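Beta-ketoacyl synthase (PDB 4EWG) probably catalyses the condensation step of fatty acid elongation, acting as a 3-oxoacyl-[acyl-carrier-protein] synthase of the thiolase-like superfamily. Local coordinates at residues Q187-A192 with Y247-A252. Residues are numbered along the deposited sequence; the frame is centred on the assembly and turned at random.
Sequences QTLMLA and YEHAKA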
loop_
_atom_site.group_PDB
_atom_site.type_symbol
_atom_site.label_atom_id
_atom_site.label_comp_id
_atom_site.label_asym_id
_atom_site.label_seq_id
_atom_site.Cartn_x
_atom_site.Cartn_y
_atom_site.Cartn_z
ATOM N N GLN A 187 3.423 17.775 0.177
ATOM C CA GLN A 187 2.742 17.962 -1.072
ATOM C C GLN A 187 1.741 19.075 -0.893
ATOM O O GLN A 187 1.184 19.248 0.199
ATOM C CB GLN A 187 1.994 16.671 -1.455
ATOM C CG GLN A 187 2.880 15.513 -1.820
ATOM C CD GLN A 187 3.623 15.717 -3.122
ATOM O OE1 GLN A 187 4.682 15.142 -3.306
ATOM N NE2 GLN A 187 3.078 16.548 -4.038
ATOM N N THR A 188 1.505 19.818 -1.959
ATOM C CA THR A 188 0.515 20.885 -1.949
ATOM C C THR A 188 -0.864 20.324 -2.218
ATOM O O THR A 188 -1.851 20.817 -1.698
ATOM C CB THR A 188 0.799 21.934 -3.026
ATOM O OG1 THR A 188 2.084 22.519 -2.797
ATOM C CG2 THR A 188 -0.244 23.030 -3.003
ATOM N N LEU A 189 -0.924 19.300 -3.063
ATOM C CA LEU A 189 -2.169 18.681 -3.463
ATOM C C LEU A 189 -2.011 17.189 -3.471
ATOM O O LEU A 189 -0.919 16.688 -3.626
ATOM C CB LEU A 189 -2.540 19.136 -4.883
ATOM C CG LEU A 189 -2.958 20.605 -4.970
ATOM C CD1 LEU A 189 -2.064 21.393 -5.969
ATOM C CD2 LEU A 189 -4.459 20.715 -5.261
ATOM N N MET A 190 -3.120 16.479 -3.317
ATOM C CA MET A 190 -3.152 15.016 -3.410
ATOM C C MET A 190 -4.484 14.596 -3.995
ATOM O O MET A 190 -5.547 15.137 -3.613
ATOM C CB MET A 190 -3.003 14.339 -2.030
ATOM C CG MET A 190 -1.640 14.469 -1.354
ATOM S SD MET A 190 -0.293 13.620 -2.208
ATOM C CE MET A 190 -0.462 11.902 -1.653
ATOM N N LEU A 191 -4.435 13.657 -4.936
ATOM C CA LEU A 191 -5.602 12.842 -5.265
ATOM C C LEU A 191 -5.629 11.686 -4.256
ATOM O O LEU A 191 -4.626 11.007 -4.064
ATOM C CB LEU A 191 -5.500 12.289 -6.675
ATOM C CG LEU A 191 -5.439 13.382 -7.775
ATOM C CD1 LEU A 191 -5.300 12.703 -9.104
ATOM C CD2 LEU A 191 -6.654 14.332 -7.735
ATOM N N ALA A 192 -6.755 11.495 -3.586
ATOM C CA ALA A 192 -6.885 10.399 -2.642
ATOM C C ALA A 192 -8.189 9.674 -2.896
ATOM O O ALA A 192 -9.237 10.289 -3.001
ATOM C CB ALA A 192 -6.818 10.904 -1.209
ATOM N N TYR A 247 -4.680 24.665 2.403
ATOM C CA TYR A 247 -5.712 25.674 2.570
ATOM C C TYR A 247 -5.391 27.016 1.894
ATOM O O TYR A 247 -6.224 27.545 1.170
ATOM C CB TYR A 247 -5.990 25.850 4.064
ATOM C CG TYR A 247 -7.020 26.913 4.427
ATOM C CD1 TYR A 247 -8.327 26.851 3.958
ATOM C CD2 TYR A 247 -6.661 27.995 5.260
ATOM C CE1 TYR A 247 -9.254 27.821 4.307
ATOM C CE2 TYR A 247 -7.584 28.976 5.613
ATOM C CZ TYR A 247 -8.870 28.888 5.136
ATOM O OH TYR A 247 -9.754 29.871 5.512
ATOM N N GLU A 248 -4.202 27.568 2.126
ATOM C CA GLU A 248 -3.844 28.870 1.510
ATOM C C GLU A 248 -3.802 28.763 -0.011
ATOM O O GLU A 248 -4.267 29.651 -0.720
ATOM C CB GLU A 248 -2.513 29.377 2.030
ATOM C CG GLU A 248 -2.522 29.651 3.525
ATOM C CD GLU A 248 -3.537 30.702 3.921
ATOM O OE1 GLU A 248 -3.429 31.811 3.395
ATOM O OE2 GLU A 248 -4.448 30.417 4.735
ATOM N N HIS A 249 -3.272 27.654 -0.509
ATOM C CA HIS A 249 -3.251 27.418 -1.929
ATOM C C HIS A 249 -4.652 27.414 -2.509
ATOM O O HIS A 249 -4.919 28.073 -3.492
ATOM C CB HIS A 249 -2.553 26.124 -2.198
ATOM C CG HIS A 249 -2.328 25.864 -3.629
ATOM N ND1 HIS A 249 -3.287 25.321 -4.432
ATOM C CD2 HIS A 249 -1.198 26.041 -4.422
ATOM C CE1 HIS A 249 -2.802 25.186 -5.678
ATOM N NE2 HIS A 249 -1.518 25.615 -5.677
ATOM N N ALA A 250 -5.577 26.707 -1.862
ATOM C CA ALA A 250 -6.990 26.733 -2.270
ATOM C C ALA A 250 -7.590 28.180 -2.247
ATOM O O ALA A 250 -8.129 28.662 -3.235
ATOM C CB ALA A 250 -7.788 25.788 -1.369
ATOM N N LYS A 251 -7.463 28.858 -1.106
ATOM C CA LYS A 251 -7.911 30.233 -0.962
ATOM C C LYS A 251 -7.298 31.133 -2.083
ATOM O O LYS A 251 -8.033 31.753 -2.849
ATOM C CB LYS A 251 -7.646 30.747 0.483
ATOM N N ALA A 252 -5.976 31.117 -2.245
ATOM C CA ALA A 252 -5.286 31.971 -3.253
ATOM C C ALA A 252 -5.798 31.799 -4.705
ATOM O O ALA A 252 -5.795 32.763 -5.461
ATOM C CB ALA A 252 -3.781 31.740 -3.210
#
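The imidazole of His-249, which lies against Thr-188 and Leu-189, is bonded at ND1 by OE2 of Glu-245, and more weakly at NE2 by NH1 of Arg-104, both beyond the two segments. Across the segments themselves the contact is apolar. The methyl CG2 of Thr-188 sits over one face of the ring, 3.7 Å from its centroid and 23° off the normal, in a CH-pi interaction. It is displaced toward the rim, with CD2 of His-249 its nearest ring atom at 3.5 Å. With CG2 anti to the backbone N, Thr-188 turns its methyl rather than OG1 onto the ring. Leu-189 adds a second methyl, CD1, which meets CE1 of His-249 obliquely at 3.9 Å. The contact thus joins the entry to strand 189-196 to the short helix 247-252, which directly follows the antiparallel neighbour strand 238-246 in the large mixed sheet of this thiolase-like fold. His-249 is a calcium ligand in a crystal structure of this protein, although no calcium is modelled at this chain. Packed on a methyl and bonded to a carboxylate, the imidazole is probably restrained in rotation; Glu-245 would favour and Arg-104 oppose its protonation, consistent with a neutral ring whose NE2 accepts.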